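Local coordinates for protein abietadiene synthase, chloroplastic (Abies grandis, PDB 3S9V) that is a plastid enzyme of the terpene synthase family, a mostly helical protein that includes a metal-binding terpene synthase domain, at residues R669-M674 with E729-F734; V660-I664 with K738-Y743. All blocks are in the same frame, centred on the assembly; numbering follows the deposited sequence.

Contact 1 of 2, residues R669-M674 with E729-F734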
loop_
_atom_site.group_PDB
_atom_site.type_symbol
_atom_site.label_atom_id
_atom_site.label_comp_id
_atom_site.label_asym_id
_atom_site.label_seq_id
_atom_site.Cartn_x
_atom_site.Cartn_y
_atom_site.Cartn_z
ATOM N N ARG A 669 -3.501 -19.748 19.256
ATOM C CA ARG A 669 -4.454 -18.648 19.156
ATOM C C ARG A 669 -4.518 -18.183 17.704
ATOM O O ARG A 669 -5.576 -17.809 17.209
ATOM C CB ARG A 669 -4.005 -17.493 20.054
ATOM C CG ARG A 669 -4.859 -16.241 19.981
ATOM C CD ARG A 669 -6.266 -16.477 20.532
ATOM N NE ARG A 669 -7.043 -15.239 20.588
ATOM C CZ ARG A 669 -8.351 -15.183 20.838
ATOM N NH1 ARG A 669 -9.036 -16.294 21.057
ATOM N NH2 ARG A 669 -8.979 -14.016 20.853
ATOM N N PHE A 670 -3.375 -18.228 17.029
ATOM C CA PHE A 670 -3.252 -17.797 15.636
ATOM C C PHE A 670 -4.225 -18.541 14.718
ATOM O O PHE A 670 -5.060 -17.923 14.056
ATOM C CB PHE A 670 -1.800 -18.001 15.180
ATOM C CG PHE A 670 -1.445 -17.296 13.897
ATOM C CD1 PHE A 670 -2.152 -16.181 13.472
ATOM C CD2 PHE A 670 -0.370 -17.740 13.126
ATOM C CE1 PHE A 670 -1.800 -15.514 12.298
ATOM C CE2 PHE A 670 -0.010 -17.081 11.956
ATOM C CZ PHE A 670 -0.728 -15.962 11.540
ATOM N N LEU A 671 -4.132 -19.867 14.696
ATOM C CA LEU A 671 -5.014 -20.672 13.856
ATOM C C LEU A 671 -6.478 -20.557 14.304
ATOM O O LEU A 671 -7.386 -20.579 13.480
ATOM C CB LEU A 671 -4.589 -22.140 13.897
ATOM C CG LEU A 671 -5.126 -23.016 12.757
ATOM C CD1 LEU A 671 -4.251 -22.808 11.519
ATOM C CD2 LEU A 671 -5.110 -24.484 13.163
ATOM N N GLN A 672 -6.698 -20.445 15.609
ATOM C CA GLN A 672 -8.048 -20.327 16.144
ATOM C C GLN A 672 -8.738 -19.059 15.653
ATOM O O GLN A 672 -9.913 -19.088 15.283
ATOM C CB GLN A 672 -8.014 -20.357 17.680
ATOM C CG GLN A 672 -7.477 -21.673 18.242
ATOM C CD GLN A 672 -7.317 -21.675 19.756
ATOM O OE1 GLN A 672 -7.113 -20.632 20.373
ATOM N NE2 GLN A 672 -7.387 -22.859 20.357
ATOM N N LEU A 673 -8.003 -17.952 15.633
ATOM C CA LEU A 673 -8.552 -16.683 15.173
ATOM C C LEU A 673 -8.903 -16.728 13.687
ATOM O O LEU A 673 -9.896 -16.140 13.251
ATOM C CB LEU A 673 -7.557 -15.555 15.440
ATOM C CG LEU A 673 -7.536 -14.998 16.867
ATOM C CD1 LEU A 673 -6.338 -14.081 17.036
ATOM C CD2 LEU A 673 -8.820 -14.246 17.142
ATOM N N MET A 674 -8.075 -17.421 12.916
ATOM C CA MET A 674 -8.283 -17.561 11.483
ATOM C C MET A 674 -9.614 -18.258 11.289
ATOM O O MET A 674 -10.466 -17.802 10.526
ATOM C CB MET A 674 -7.158 -18.401 10.855
ATOM C CG MET A 674 -7.410 -18.809 9.405
ATOM S SD MET A 674 -6.354 -20.186 8.853
ATOM C CE MET A 674 -7.127 -21.501 9.759
ATOM N N GLU A 729 -6.908 -8.651 16.229
ATOM C CA GLU A 729 -6.022 -9.502 17.006
ATOM C C GLU A 729 -5.200 -10.365 16.045
ATOM O O GLU A 729 -4.023 -10.649 16.294
ATOM C CB GLU A 729 -6.821 -10.396 17.974
ATOM C CG GLU A 729 -5.905 -11.287 18.824
ATOM C CD GLU A 729 -6.597 -11.999 19.986
ATOM O OE1 GLU A 729 -5.940 -12.869 20.605
ATOM O OE2 GLU A 729 -7.775 -11.693 20.287
ATOM N N LEU A 730 -5.823 -10.769 14.940
ATOM C CA LEU A 730 -5.143 -11.589 13.934
ATOM C C LEU A 730 -3.990 -10.804 13.296
ATOM O O LEU A 730 -2.960 -11.385 12.945
ATOM C CB LEU A 730 -6.137 -12.042 12.857
ATOM C CG LEU A 730 -5.602 -13.033 11.827
ATOM C CD1 LEU A 730 -5.115 -14.293 12.543
ATOM C CD2 LEU A 730 -6.690 -13.375 10.830
ATOM N N ASN A 731 -4.152 -9.488 13.145
ATOM C CA ASN A 731 -3.075 -8.681 12.581
ATOM C C ASN A 731 -1.858 -8.775 13.490
ATOM O O ASN A 731 -0.743 -9.028 13.033
ATOM C CB ASN A 731 -3.448 -7.195 12.487
ATOM C CG ASN A 731 -4.329 -6.878 11.310
ATOM O OD1 ASN A 731 -4.235 -7.509 10.252
ATOM N ND2 ASN A 731 -5.179 -5.867 11.472
ATOM N N ARG A 732 -2.079 -8.564 14.785
ATOM C CA ARG A 732 -0.977 -8.593 15.728
ATOM C C ARG A 732 -0.267 -9.926 15.698
ATOM O O ARG A 732 0.954 -9.976 15.798
ATOM C CB ARG A 732 -1.451 -8.286 17.152
ATOM C CG ARG A 732 -0.294 -8.033 18.125
ATOM C CD ARG A 732 -0.792 -7.559 19.480
ATOM N NE ARG A 732 -1.777 -8.475 20.048
ATOM C CZ ARG A 732 -2.487 -8.230 21.144
ATOM N NH1 ARG A 732 -3.362 -9.125 21.582
ATOM N NH2 ARG A 732 -2.326 -7.091 21.804
ATOM N N GLU A 733 -1.027 -11.009 15.564
ATOM C CA GLU A 733 -0.413 -12.334 15.512
ATOM C C GLU A 733 0.435 -12.452 14.248
ATOM O O GLU A 733 1.601 -12.837 14.307
ATOM C CB GLU A 733 -1.480 -13.430 15.515
ATOM C CG GLU A 733 -2.373 -13.443 16.736
ATOM C CD GLU A 733 -1.617 -13.735 18.008
ATOM O OE1 GLU A 733 -0.932 -14.780 18.067
ATOM O OE2 GLU A 733 -1.712 -12.921 18.951
ATOM N N PHE A 734 -0.162 -12.105 13.111
ATOM C CA PHE A 734 0.514 -12.169 11.824
ATOM C C PHE A 734 1.807 -11.376 11.829
ATOM O O PHE A 734 2.809 -11.789 11.248
ATOM C CB PHE A 734 -0.407 -11.631 10.726
ATOM C CG PHE A 734 0.256 -11.511 9.376
ATOM C CD1 PHE A 734 0.654 -12.647 8.672
ATOM C CD2 PHE A 734 0.472 -10.261 8.803
ATOM C CE1 PHE A 734 1.258 -12.540 7.414
ATOM C CE2 PHE A 734 1.075 -10.140 7.544
ATOM C CZ PHE A 734 1.468 -11.279 6.849
HETATM O O HOH W 1 -1.128 -18.016 18.499
#
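Arg669 NE donates to Glu729 OE1 at 2.6 Å, and the same guanidinium reaches Glu729 OE2 through NH2 at 2.7 Å, so two nitrogens on one side of the arginine grip both carboxylate oxygens. Both N-H...O bonds are nearly straight. The acceptors lie close to the guanidinium plane, yet the carboxylate is turned 43° against it and each oxygen is met from above its own plane. The glutamate chain runs out extended, whereas Arg669 bends at chi2 (66°), which swings its guanidinium across the end of Glu729. Leu673 CD2 lies over one face of the guanidinium, and Leu673 CD1 packs at 3.3 Å against Glu729 CG, joining the ion pair to the apolar layer beneath.

That layer centres on Phe670. Leu730 CD1 comes to the ring's edge, 3.5 Å from Phe670 CE1, while the Glu733 methylene CB approaches Phe670 CD1 obliquely. Leu673 CB also rests on Leu730 CD1, at 4.0 Å. The carboxylate of Glu733 turns back through a bend at chi2, and its OE1 takes a hydrogen bond from Asn737. A water accepts from Phe670 N at 2.7 Å and donates a longer bond to the same OE1, bridging the first turn of one helix to the side chain of the other. Beyond this layer, Phe670 also touches Val747 and Leu730 meets Phe748 and Ala751, all on helix 741-757.

The short helical segments run roughly antiparallel, their axes 9.8 Å apart at an angle of 141°. Apolar packing beneath a charged edge here joins helices 669-693 and 712-736 within the all-helical terpene synthase fold.

Contact 2 of 2, residues V660-I664 with K738-Y743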
loop_
_atom_site.group_PDB
_atom_site.type_symbol
_atom_site.label_atom_id
_atom_site.label_comp_id
_atom_site.label_asym_id
_atom_site.label_seq_id
_atom_site.Cartn_x
_atom_site.Cartn_y
_atom_site.Cartn_z
ATOM N N VAL A 660 7.683 -25.307 15.145
ATOM C CA VAL A 660 6.968 -24.463 14.192
ATOM C C VAL A 660 5.490 -24.871 14.168
ATOM O O VAL A 660 4.597 -24.020 14.137
ATOM C CB VAL A 660 7.543 -24.600 12.757
ATOM C CG1 VAL A 660 6.665 -23.853 11.773
ATOM C CG2 VAL A 660 8.951 -24.048 12.700
ATOM N N LEU A 661 5.236 -26.177 14.187
ATOM C CA LEU A 661 3.869 -26.685 14.164
ATOM C C LEU A 661 3.069 -26.171 15.364
ATOM O O LEU A 661 1.957 -25.674 15.201
ATOM C CB LEU A 661 3.868 -28.217 14.153
ATOM C CG LEU A 661 2.517 -28.938 14.243
ATOM C CD1 LEU A 661 1.600 -28.514 13.095
ATOM C CD2 LEU A 661 2.754 -30.437 14.208
ATOM N N SER A 662 3.646 -26.277 16.558
ATOM C CA SER A 662 2.971 -25.826 17.772
ATOM C C SER A 662 2.536 -24.362 17.692
ATOM O O SER A 662 1.691 -23.921 18.464
ATOM C CB SER A 662 3.880 -26.016 18.992
ATOM O OG SER A 662 4.964 -25.104 18.962
ATOM N N LYS A 663 3.117 -23.611 16.762
ATOM C CA LYS A 663 2.770 -22.204 16.598
ATOM C C LYS A 663 1.613 -21.978 15.622
ATOM O O LYS A 663 1.119 -20.858 15.487
ATOM C CB LYS A 663 3.995 -21.412 16.140
ATOM C CG LYS A 663 5.085 -21.318 17.196
ATOM C CD LYS A 663 6.290 -20.532 16.696
ATOM C CE LYS A 663 7.293 -20.274 17.814
ATOM N NZ LYS A 663 7.821 -21.538 18.398
ATOM N N ILE A 664 1.166 -23.037 14.955
ATOM C CA ILE A 664 0.068 -22.900 14.001
ATOM C C ILE A 664 -0.938 -24.043 14.080
ATOM O O ILE A 664 -1.821 -24.154 13.224
ATOM C CB ILE A 664 0.593 -22.840 12.552
ATOM C CG1 ILE A 664 1.299 -24.158 12.205
ATOM C CG2 ILE A 664 1.531 -21.653 12.390
ATOM C CD1 ILE A 664 1.604 -24.333 10.728
ATOM N N LYS A 738 6.815 -14.897 16.107
ATOM C CA LYS A 738 8.080 -15.320 15.512
ATOM C C LYS A 738 7.891 -16.682 14.860
ATOM O O LYS A 738 8.229 -17.713 15.433
ATOM C CB LYS A 738 9.161 -15.388 16.592
ATOM C CG LYS A 738 9.380 -14.059 17.297
ATOM C CD LYS A 738 10.371 -14.169 18.445
ATOM C CE LYS A 738 10.506 -12.834 19.173
ATOM N NZ LYS A 738 11.451 -12.911 20.316
ATOM N N ILE A 739 7.342 -16.663 13.649
ATOM C CA ILE A 739 7.055 -17.868 12.880
ATOM C C ILE A 739 7.554 -17.678 11.452
ATOM O O ILE A 739 7.487 -16.577 10.913
ATOM C CB ILE A 739 5.541 -18.103 12.835
ATOM C CG1 ILE A 739 4.994 -18.171 14.261
ATOM C CG2 ILE A 739 5.225 -19.356 12.038
ATOM C CD1 ILE A 739 3.483 -18.125 14.341
ATOM N N PRO A 740 8.063 -18.746 10.818
ATOM C CA PRO A 740 8.542 -18.575 9.440
ATOM C C PRO A 740 7.450 -17.932 8.579
ATOM O O PRO A 740 6.282 -18.314 8.645
ATOM C CB PRO A 740 8.881 -20.001 9.011
ATOM C CG PRO A 740 9.309 -20.639 10.296
ATOM C CD PRO A 740 8.282 -20.123 11.291
ATOM N N ASP A 741 7.852 -16.948 7.781
ATOM C CA ASP A 741 6.955 -16.187 6.914
ATOM C C ASP A 741 5.894 -16.978 6.145
ATOM O O ASP A 741 4.714 -16.606 6.150
ATOM C CB ASP A 741 7.784 -15.366 5.919
ATOM C CG ASP A 741 6.997 -14.219 5.305
ATOM O OD1 ASP A 741 6.548 -13.331 6.067
ATOM O OD2 ASP A 741 6.826 -14.200 4.063
ATOM N N ILE A 742 6.309 -18.053 5.482
ATOM C CA ILE A 742 5.389 -18.855 4.688
ATOM C C ILE A 742 4.202 -19.401 5.478
ATOM O O ILE A 742 3.094 -19.474 4.947
ATOM C CB ILE A 742 6.123 -20.030 3.988
ATOM C CG1 ILE A 742 5.152 -20.795 3.081
ATOM C CG2 ILE A 742 6.703 -20.965 5.017
ATOM C CD1 ILE A 742 4.614 -19.972 1.922
ATOM N N TYR A 743 4.415 -19.771 6.739
ATOM C CA TYR A 743 3.326 -20.305 7.552
ATOM C C TYR A 743 2.377 -19.191 8.001
ATOM O O TYR A 743 1.171 -19.412 8.132
ATOM C CB TYR A 743 3.885 -21.072 8.752
ATOM C CG TYR A 743 4.813 -22.204 8.349
ATOM C CD1 TYR A 743 6.195 -22.079 8.482
ATOM C CD2 TYR A 743 4.313 -23.382 7.788
ATOM C CE1 TYR A 743 7.061 -23.094 8.067
ATOM C CE2 TYR A 743 5.170 -24.405 7.365
ATOM C CZ TYR A 743 6.544 -24.252 7.510
ATOM O OH TYR A 743 7.405 -25.245 7.101
#
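Residues 660-664 begin in the last part of a short helix and continue as a tight turn, with Lys663 N bonded to Val660 O and Ile664 N to Leu661 O, while 738-743 passes from an extended link into a new helix with Pro740 at its N-cap position. The backbones come nearest at Val660 and Ile739, whose CA atoms are 6.7 Å apart. Side chains then close the gap. Val660 CG1 sits over one face of the Tyr743 ring, 4.0 Å from its centroid, in a CH-pi contact; Ile742 CG2 lies over the opposite face. With chi1 at 173°, Val660 sends CG1 to the ring, and that methyl also meets Pro740 CD at 4.1 Å. Ile664 CD1 reaches Tyr743 CD2 obliquely. Alongside, the aliphatic part of Lys663 slides past Ile739 in the opposite direction; Lys663 CD lies 3.6 Å from Ile739 CG1, and Lys663 CE passes Lys738 O. The polar ends find partners nearby: Lys663 NZ pairs with Glu659, and Tyr743 OH bonds to Thr652. The contact thus sets helix 658-661 and the turn that follows against the start of helix 741-757, while Ala649, in the loop after helix 641-648, touches both Ile664 and Tyr743.

Overall arrangement
Contacts 1 and 2 join the same two parts of the chain, one after the other: helices 658-661 and 669-693 follow each other on one side, helices 712-736 and 741-757 on the other, and contact 1 is nested inside the loop that contact 2 closes. Their centres are 12 Å apart and they touch, Leu671 CD1 lying 3.3 Å from Ile664 O and Phe670 packing on Ile739. Both are partly buried, contact 2 slightly farther from the chain's centre. Their chemistry differs: contact 1 pairs helix with helix and adds a salt bridge and a water, whereas contact 2 joins turns and a helix start through apolar and CH-pi packing.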